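PDB 2WPX: ORF14 from Streptomyces clavuligerus, which probably acts as an acyltransferase of the tandem GNAT type, belonging to the clavulanic acid biosynthesis pathway and binding acetyl-CoA. Local coordinates for residues A[22-27]-A[87-92]; A[48-53]-A[73-78]; A[58-63]-A[113-118]. One frame throughout, in Å; residues are numbered along the deposited sequence.

Interaction 1: A[22-27]-A[87-92]. With ACO (acetyl coenzyme *a), chain C.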
# COMPACT_ATOMS: atom_id res chain seq x y z
N GLY A 22 5.62 4.74 -21.41
CA GLY A 22 5.33 3.44 -22.02
C GLY A 22 6.33 2.34 -21.69
O GLY A 22 5.95 1.23 -21.31
N GLN A 23 7.62 2.66 -21.86
CA GLN A 23 8.70 1.78 -21.41
C GLN A 23 8.70 1.44 -19.94
O GLN A 23 8.97 0.33 -19.57
CB GLN A 23 10.10 2.32 -21.82
CG GLN A 23 10.42 1.78 -23.24
CD GLN A 23 11.67 2.37 -23.85
OE1 GLN A 23 12.75 2.22 -23.30
NE2 GLN A 23 11.52 3.00 -25.01
N TRP A 24 8.44 2.41 -19.10
CA TRP A 24 8.35 2.16 -17.67
C TRP A 24 7.18 1.20 -17.34
O TRP A 24 7.31 0.23 -16.53
CB TRP A 24 8.16 3.51 -16.99
CG TRP A 24 7.96 3.45 -15.60
CD1 TRP A 24 8.83 3.03 -14.67
CD2 TRP A 24 6.79 3.91 -14.89
NE1 TRP A 24 8.28 3.15 -13.41
CE2 TRP A 24 7.04 3.72 -13.53
CE3 TRP A 24 5.56 4.42 -15.29
CZ2 TRP A 24 6.09 4.04 -12.53
CZ3 TRP A 24 4.63 4.76 -14.31
CH2 TRP A 24 4.89 4.54 -12.95
N LEU A 25 6.04 1.44 -17.98
CA LEU A 25 4.85 0.61 -17.81
C LEU A 25 5.23 -0.83 -18.20
O LEU A 25 4.97 -1.78 -17.41
CB LEU A 25 3.67 1.14 -18.66
CG LEU A 25 3.06 2.49 -18.25
CD1 LEU A 25 1.89 2.86 -19.14
CD2 LEU A 25 2.57 2.36 -16.80
N ASP A 26 5.88 -0.99 -19.36
CA ASP A 26 6.39 -2.27 -19.80
C ASP A 26 7.43 -2.93 -18.90
O ASP A 26 7.41 -4.13 -18.68
CB ASP A 26 6.97 -2.12 -21.19
CG ASP A 26 5.91 -1.81 -22.20
OD1 ASP A 26 6.24 -1.34 -23.32
OD2 ASP A 26 4.73 -2.03 -21.85
N LEU A 27 8.39 -2.17 -18.43
CA LEU A 27 9.32 -2.71 -17.48
C LEU A 27 8.56 -3.33 -16.30
O LEU A 27 8.93 -4.40 -15.80
CB LEU A 27 10.19 -1.59 -16.95
CG LEU A 27 11.12 -1.89 -15.78
CD1 LEU A 27 12.23 -2.76 -16.34
CD2 LEU A 27 11.67 -0.61 -15.15
N VAL A 87 11.93 4.94 -0.54
CA VAL A 87 12.06 4.33 -1.85
C VAL A 87 10.78 3.68 -2.26
O VAL A 87 10.48 2.61 -1.81
CB VAL A 87 13.23 3.32 -1.91
CG1 VAL A 87 13.33 2.71 -3.31
CG2 VAL A 87 14.53 4.04 -1.57
N ASP A 88 10.00 4.32 -3.13
CA ASP A 88 8.71 3.74 -3.46
C ASP A 88 8.88 2.73 -4.59
O ASP A 88 8.01 1.90 -4.79
CB ASP A 88 7.71 4.79 -3.86
CG ASP A 88 6.91 5.30 -2.69
OD1 ASP A 88 6.15 6.27 -2.92
OD2 ASP A 88 6.96 4.72 -1.56
N GLN A 89 10.01 2.81 -5.29
CA GLN A 89 10.31 1.88 -6.34
C GLN A 89 11.79 1.85 -6.64
O GLN A 89 12.40 2.91 -6.89
CB GLN A 89 9.50 2.13 -7.64
CG GLN A 89 9.82 1.14 -8.76
CD GLN A 89 9.07 1.45 -10.07
OE1 GLN A 89 8.14 0.72 -10.47
NE2 GLN A 89 9.44 2.53 -10.72
N LEU A 90 12.37 0.66 -6.63
CA LEU A 90 13.71 0.46 -7.17
C LEU A 90 13.69 -0.87 -7.94
O LEU A 90 13.74 -1.94 -7.34
CB LEU A 90 14.77 0.45 -6.03
CG LEU A 90 16.23 0.59 -6.47
CD1 LEU A 90 17.10 1.12 -5.35
CD2 LEU A 90 16.82 -0.76 -7.06
N LEU A 91 13.67 -0.81 -9.26
CA LEU A 91 13.37 -1.98 -10.09
C LEU A 91 14.37 -2.11 -11.27
O LEU A 91 14.71 -1.13 -11.96
CB LEU A 91 11.93 -1.85 -10.60
CG LEU A 91 11.22 -2.96 -11.39
CD1 LEU A 91 9.79 -2.65 -11.66
CD2 LEU A 91 11.87 -3.07 -12.72
N VAL A 92 14.88 -3.32 -11.49
CA VAL A 92 15.86 -3.55 -12.54
C VAL A 92 15.23 -4.60 -13.46
O VAL A 92 14.61 -5.56 -12.98
CB VAL A 92 17.22 -3.98 -11.92
CG1 VAL A 92 18.21 -4.48 -12.96
CG2 VAL A 92 17.86 -2.82 -11.18
N1A ACO C . 20.57 -12.97 -4.74
C2A ACO C . 21.59 -12.77 -3.92
N3A ACO C . 22.28 -11.62 -3.83
C4A ACO C . 21.92 -10.58 -4.58
C5A ACO C . 20.85 -10.75 -5.44
C6A ACO C . 20.18 -11.96 -5.52
N6A ACO C . 19.14 -12.09 -6.35
N7A ACO C . 20.68 -9.61 -6.10
C8A ACO C . 21.57 -8.73 -5.64
N9A ACO C . 22.32 -9.32 -4.73
C1B ACO C . 23.41 -8.56 -4.07
C2B ACO C . 24.84 -8.97 -4.44
O2B ACO C . 25.70 -8.49 -3.41
C3B ACO C . 25.06 -8.15 -5.66
O3B ACO C . 26.42 -7.77 -5.82
P3B ACO C . 27.31 -8.68 -6.80
O7A ACO C . 28.84 -8.20 -7.10
O8A ACO C . 26.90 -10.17 -6.84
O9A ACO C . 27.90 -9.18 -5.51
C4B ACO C . 24.43 -6.80 -5.29
O4B ACO C . 23.31 -7.11 -4.42
C5B ACO C . 24.19 -6.69 -6.82
O5B ACO C . 23.35 -5.76 -7.09
P1A ACO C . 23.16 -5.28 -8.51
O1A ACO C . 23.37 -3.69 -8.44
O2A ACO C . 23.90 -5.99 -9.64
O3A ACO C . 21.71 -5.83 -8.66
P2A ACO C . 20.43 -5.68 -9.54
O4A ACO C . 20.22 -7.15 -10.06
O5A ACO C . 20.52 -4.75 -10.70
O6A ACO C . 19.31 -5.47 -8.34
CBP ACO C . 17.21 -6.02 -7.24
CCP ACO C . 17.90 -5.21 -8.36
CDP ACO C . 18.59 -6.48 -6.79
CEP ACO C . 16.74 -4.73 -6.68
CAP ACO C . 16.43 -6.76 -8.36
OAP ACO C . 16.26 -8.06 -7.91
C9P ACO C . 15.01 -6.18 -8.53
O9P ACO C . 14.79 -5.26 -9.29
N8P ACO C . 14.03 -6.89 -7.96
C7P ACO C . 12.61 -6.46 -8.01
C6P ACO C . 12.58 -5.11 -7.30
C5P ACO C . 12.93 -5.15 -5.83
O5P ACO C . 12.61 -6.07 -5.09
N4P ACO C . 13.56 -4.09 -5.40
C3P ACO C . 13.79 -3.90 -3.99
C2P ACO C . 15.26 -3.80 -3.65
S1P ACO C . 15.20 -3.55 -1.86
C ACO C . 15.67 -1.91 -1.81
O ACO C . 15.60 -1.25 -2.84
CH3 ACO C . 16.21 -1.40 -0.48
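Leu90 O accepts a hydrogen bond from N4P of acetyl-CoA at 2.9 Å, and Val92 N donates a hydrogen bond to the cofactor atom O9P at 2.9 Å, while Leu91, the residue between them, turns its side chain to Leu27 of helix 18-33. The pantetheine arm thus lies along the strand much as another strand would, as in other GNAT enzymes, while the side chains of Leu90 and Val92 border it with branched hydrocarbon.

Leu91 and Leu27 reach for each other tip to tip, CD2 of Leu91 standing 3.4 Å from CG of Leu27 and close to both its methyls. With CG anti to the backbone N (chi1 -174°) and chi2 also extended, Leu91 spans the space between strand and helix. One turn back along the helix, Trp24 presents its indole edge at NE1 to the amide end of Gln89; ring and amide planes stand 74° apart.

A classic beta bulge sets Asp88 and Gln89 together opposite Arg75 of the adjoining strand. Helix 18-33 covers one side of strand 84-92, its Met28 and Ala31 also touching Leu91, whereas Leu90 and Val92 pack on helix 101-115 and strand 69-79 pairs alongside.

Interaction 2: A[48-53]-A[73-78]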
# COMPACT_ATOMS: atom_id res chain seq x y z
N GLY A 48 -1.26 7.64 -13.22
CA GLY A 48 -1.79 8.64 -12.33
C GLY A 48 -0.88 8.75 -11.13
O GLY A 48 -0.86 9.82 -10.52
N SER A 49 -0.15 7.69 -10.79
CA SER A 49 0.77 7.79 -9.64
C SER A 49 1.94 8.77 -9.90
O SER A 49 2.66 9.15 -8.96
CB SER A 49 1.32 6.45 -9.20
OG SER A 49 2.40 6.03 -10.04
N LEU A 50 2.11 9.20 -11.15
CA LEU A 50 3.15 10.18 -11.46
C LEU A 50 2.61 11.59 -11.34
O LEU A 50 3.39 12.53 -11.15
CB LEU A 50 3.67 10.00 -12.91
CG LEU A 50 4.31 8.68 -13.29
CD1 LEU A 50 4.46 8.63 -14.83
CD2 LEU A 50 5.66 8.50 -12.57
N ARG A 51 1.28 11.74 -11.45
CA ARG A 51 0.67 13.04 -11.55
C ARG A 51 0.10 13.53 -10.21
O ARG A 51 0.03 14.74 -9.92
CB ARG A 51 -0.42 12.99 -12.63
CG ARG A 51 0.09 12.53 -14.04
CD ARG A 51 -0.80 13.08 -15.20
NE ARG A 51 -2.08 12.37 -15.22
CZ ARG A 51 -3.24 12.87 -15.63
NH1 ARG A 51 -3.37 14.14 -16.05
NH2 ARG A 51 -4.31 12.09 -15.59
N PHE A 52 -0.29 12.54 -9.40
CA PHE A 52 -1.09 12.76 -8.20
C PHE A 52 -0.45 12.07 -7.03
O PHE A 52 -0.57 10.87 -6.88
CB PHE A 52 -2.48 12.21 -8.39
CG PHE A 52 -3.16 12.71 -9.61
CD1 PHE A 52 -3.33 11.89 -10.70
CD2 PHE A 52 -3.63 14.01 -9.67
CE1 PHE A 52 -4.00 12.39 -11.86
CE2 PHE A 52 -4.26 14.49 -10.79
CZ PHE A 52 -4.45 13.67 -11.90
N ALA A 53 0.24 12.85 -6.21
CA ALA A 53 0.97 12.29 -5.14
C ALA A 53 0.11 12.37 -3.89
O ALA A 53 -0.90 13.13 -3.83
CB ALA A 53 2.32 13.04 -4.94
N ALA A 73 14.27 1.68 -12.86
CA ALA A 73 13.48 2.83 -12.45
C ALA A 73 13.74 3.04 -10.99
O ALA A 73 13.90 2.09 -10.25
CB ALA A 73 12.02 2.55 -12.69
N LEU A 74 13.82 4.29 -10.58
CA LEU A 74 13.91 4.62 -9.16
C LEU A 74 12.86 5.65 -8.79
O LEU A 74 12.79 6.65 -9.43
CB LEU A 74 15.27 5.26 -8.89
CG LEU A 74 15.49 5.94 -7.54
CD1 LEU A 74 15.63 4.90 -6.43
CD2 LEU A 74 16.74 6.86 -7.61
N ARG A 75 12.07 5.43 -7.76
CA ARG A 75 11.07 6.43 -7.38
C ARG A 75 11.24 6.75 -5.91
O ARG A 75 11.23 5.84 -5.08
CB ARG A 75 9.65 5.91 -7.64
CG ARG A 75 9.38 5.43 -9.11
CD ARG A 75 7.82 5.44 -9.45
NE ARG A 75 7.18 6.76 -9.26
CZ ARG A 75 5.86 6.92 -9.19
NH1 ARG A 75 5.07 5.86 -9.32
NH2 ARG A 75 5.34 8.12 -8.99
N LEU A 76 11.41 8.03 -5.59
CA LEU A 76 11.44 8.46 -4.21
C LEU A 76 10.20 9.20 -3.83
O LEU A 76 9.67 9.97 -4.63
CB LEU A 76 12.59 9.41 -3.96
CG LEU A 76 13.96 8.76 -3.93
CD1 LEU A 76 14.89 9.71 -3.21
CD2 LEU A 76 13.96 7.36 -3.30
N ALA A 77 9.77 9.04 -2.60
CA ALA A 77 8.67 9.88 -2.07
C ALA A 77 9.28 10.68 -0.96
O ALA A 77 9.97 10.12 -0.11
CB ALA A 77 7.47 9.02 -1.56
N LEU A 78 9.06 11.98 -0.99
CA LEU A 78 9.65 12.85 0.01
C LEU A 78 8.55 13.47 0.84
O LEU A 78 7.87 14.39 0.37
CB LEU A 78 10.49 13.98 -0.63
CG LEU A 78 11.74 13.64 -1.48
CD1 LEU A 78 12.70 12.68 -0.82
CD2 LEU A 78 11.35 13.17 -2.83
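The guanidinium of Arg75 has Leu50 over one face and Ser49 at its edge. CD2 of Leu50 sits 3.6 Å above the plane, offset toward the rim on the NH2 side, and the two side chains cross at about a right angle. A leucine methyl suits this place because the flat face of a guanidinium is a poor hydrogen-bonding surface, whereas the N-H groups at its edge need acceptors.

Those acceptors come from one residue. Arg75 grips Ser49 end-on with two nitrogens, NH2 giving a hydrogen bond to Ser49 O at 2.9 Å and NH1 one to Ser49 OG at 2.8 Å. Ser49 O lies almost in the guanidinium plane, but NH2 stands well above the carbonyl plane, 58° out of it. The hydroxyl is tilted slightly from the guanidinium plane. A bend at chi3 (57°) turns the end of the long Arg75 chain to Ser49. Two bonds to different atoms fix the rotation of the guanidinium as well as its position.

Both polar ends have further partners. Ser49 OG is also hydrogen-bonded to Met46 O, one turn earlier, and Arg75 NH2 forms a salt bridge with Asp61 of the adjoining strand, which would offset the buried positive charge. Ser49 O lies near the C-terminal end of helix 43-51, where Arg51 N and Phe52 N both go to Gly48 O; the partial negative charge of a helix C-terminus probably adds to the attraction.

Side chains alternate along the strand: Leu74 and Leu76 pack on helix 101-115 on one face, while Arg75 reaches from the other to the C-terminal end of helix 43-51, within the GNAT fold's layered order of helices on both sides of a central sheet.

Interaction 3: A[58-63]-A[113-118]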
# COMPACT_ATOMS: atom_id res chain seq x y z
N ALA A 58 6.24 15.18 -1.94
CA ALA A 58 6.81 15.42 -3.27
C ALA A 58 7.26 14.09 -3.84
O ALA A 58 7.60 13.20 -3.07
CB ALA A 58 7.99 16.37 -3.16
N LEU A 59 7.30 13.96 -5.16
CA LEU A 59 7.89 12.80 -5.84
C LEU A 59 9.12 13.19 -6.64
O LEU A 59 9.18 14.29 -7.19
CB LEU A 59 6.93 12.15 -6.81
CG LEU A 59 5.51 12.02 -6.26
CD1 LEU A 59 4.60 11.70 -7.37
CD2 LEU A 59 5.50 10.87 -5.21
N ASP A 60 10.08 12.28 -6.74
CA ASP A 60 11.26 12.53 -7.53
C ASP A 60 11.46 11.18 -8.31
O ASP A 60 12.05 10.20 -7.78
CB ASP A 60 12.43 12.87 -6.59
CG ASP A 60 13.60 13.51 -7.32
OD1 ASP A 60 13.77 13.25 -8.51
OD2 ASP A 60 14.36 14.29 -6.70
N ASP A 61 10.92 11.10 -9.52
CA ASP A 61 10.85 9.81 -10.27
C ASP A 61 11.87 9.73 -11.39
O ASP A 61 12.03 10.66 -12.18
CB ASP A 61 9.45 9.63 -10.85
CG ASP A 61 8.41 9.56 -9.78
OD1 ASP A 61 8.80 9.08 -8.69
OD2 ASP A 61 7.25 9.98 -9.99
N TRP A 62 12.58 8.62 -11.47
CA TRP A 62 13.59 8.47 -12.51
C TRP A 62 13.52 7.11 -13.21
O TRP A 62 13.08 6.11 -12.64
CB TRP A 62 14.93 8.58 -11.84
CG TRP A 62 15.18 9.95 -11.32
CD1 TRP A 62 14.71 10.51 -10.16
CD2 TRP A 62 15.98 10.92 -11.95
NE1 TRP A 62 15.19 11.79 -10.02
CE2 TRP A 62 15.97 12.08 -11.11
CE3 TRP A 62 16.75 10.94 -13.13
CZ2 TRP A 62 16.67 13.25 -11.44
CZ3 TRP A 62 17.46 12.08 -13.44
CH2 TRP A 62 17.40 13.23 -12.60
N VAL A 63 13.97 7.09 -14.46
CA VAL A 63 14.35 5.83 -15.08
C VAL A 63 15.82 5.78 -15.41
O VAL A 63 16.52 6.82 -15.45
CB VAL A 63 13.49 5.51 -16.34
CG1 VAL A 63 12.05 5.25 -15.97
CG2 VAL A 63 13.64 6.59 -17.40
N ALA A 113 18.32 11.83 -2.19
CA ALA A 113 17.98 12.10 -0.78
C ALA A 113 18.79 13.25 -0.25
O ALA A 113 18.26 14.10 0.48
CB ALA A 113 18.19 10.89 0.07
N ARG A 114 20.06 13.27 -0.60
CA ARG A 114 20.96 14.29 -0.15
C ARG A 114 20.60 15.66 -0.78
O ARG A 114 20.66 16.70 -0.14
CB ARG A 114 22.40 13.89 -0.50
CG ARG A 114 23.18 13.49 0.69
CD ARG A 114 24.39 12.60 0.46
NE ARG A 114 24.94 12.60 -0.88
CZ ARG A 114 25.40 11.49 -1.49
NH1 ARG A 114 25.34 10.33 -0.87
NH2 ARG A 114 25.90 11.53 -2.71
N LYS A 115 20.19 15.65 -2.04
CA LYS A 115 19.81 16.90 -2.71
C LYS A 115 18.58 17.53 -2.00
O LYS A 115 18.44 18.75 -1.91
CB LYS A 115 19.53 16.60 -4.19
CG LYS A 115 18.98 17.75 -4.92
CD LYS A 115 18.65 17.36 -6.34
CE LYS A 115 17.36 16.61 -6.39
NZ LYS A 115 16.77 17.06 -7.69
N HIS A 116 17.71 16.66 -1.49
CA HIS A 116 16.50 17.03 -0.79
C HIS A 116 16.67 17.16 0.74
O HIS A 116 15.67 17.22 1.47
CB HIS A 116 15.43 15.98 -1.06
CG HIS A 116 14.86 16.02 -2.45
ND1 HIS A 116 14.04 17.03 -2.88
CD2 HIS A 116 14.96 15.15 -3.49
CE1 HIS A 116 13.66 16.80 -4.12
NE2 HIS A 116 14.19 15.66 -4.51
N ASP A 117 17.92 17.17 1.22
CA ASP A 117 18.23 17.35 2.66
C ASP A 117 17.71 16.23 3.55
O ASP A 117 17.43 16.45 4.72
CB ASP A 117 17.72 18.69 3.17
CG ASP A 117 18.20 19.84 2.31
OD1 ASP A 117 17.36 20.61 1.79
OD2 ASP A 117 19.44 19.92 2.08
N ARG A 118 17.60 15.03 2.99
CA ARG A 118 17.15 13.87 3.74
C ARG A 118 18.40 13.15 4.22
O ARG A 118 19.35 12.92 3.44
CB ARG A 118 16.29 12.95 2.86
CG ARG A 118 15.16 13.71 2.19
CD ARG A 118 14.41 14.58 3.18
NE ARG A 118 13.45 15.53 2.58
CZ ARG A 118 12.13 15.33 2.47
NH1 ARG A 118 11.57 14.18 2.83
NH2 ARG A 118 11.38 16.29 1.94
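Hydrogen bonding carries the contact between Asp60 and His116. His116 NE2 donates to Asp60 OD2 at 2.6 Å with an N-H...O angle of 159°, meeting the anti lone pair, the one turned away from OD1. The oxygen lies near the plane of the imidazole, as suits a ring N-H, but the carboxylate itself is turned perpendicular to the ring. With CG anti to the backbone N (chi1 -164°), Asp60 holds its carboxylate out from the strand toward the helix end. Its other oxygen, OD1, faces Trp62 NE1, two residues along on the same face of the strand; the indole approaches from above the carboxylate plane, but this hydrogen bond is modelled very short and its detail is doubtful.

Charge adds a weaker element. Lys115 NZ forms a long salt bridge with Asp60 OD2 at 3.8 Å, its chain bent near the end to bring the ammonium group round. A long flexible chain suits the exposed rim, and both the lysine and the histidine would help to stabilise the carboxylate's negative charge; the aspartate may in turn raise the basicity of His116.

Packing completes the setting: the apolar Leu112 of helix 101-115 touches both Asp60 and Trp62, and the Trp62 ring meets the aromatic ring of His108 edge-to-face.

His116 stands at the helix end, where the chain leaves helical geometry, and its carbonyl O accepts a bond from Arg118 NE. Backbone bonds from Arg118 N to Ala113 O at 2.8 Å and from Asp117 N to Arg114 O at 3.1 Å, with Asp117 at positive phi as the C-prime residue, make a Schellman motif closing the helix, joined to the sheet by a His-carboxylate hydrogen bond away from the cofactor site.

Overall arrangement
All three contacts tie helices to neighbouring strands of the N-terminal GNAT unit, on both sides of its sheet. Interaction 2 is the buried one and lies between the other two: its strand 69-79 pairs with strand 84-92 of interaction 1 and strand 57-66 of interaction 3. Its core position goes with paired charge and shared polar bonds, whereas interaction 1, partly buried, relies on leucine packing and an indole edge behind the cofactor-binding backbone. Interaction 3 lies farthest from the chain's centre, and its buried aspartate meets a partly exposed histidine and an exposed lysine. Interactions 1 and 2 use helices 18-33 and 43-51, consecutive in the chain; interaction 3 uses helix 101-115, on the opposite face.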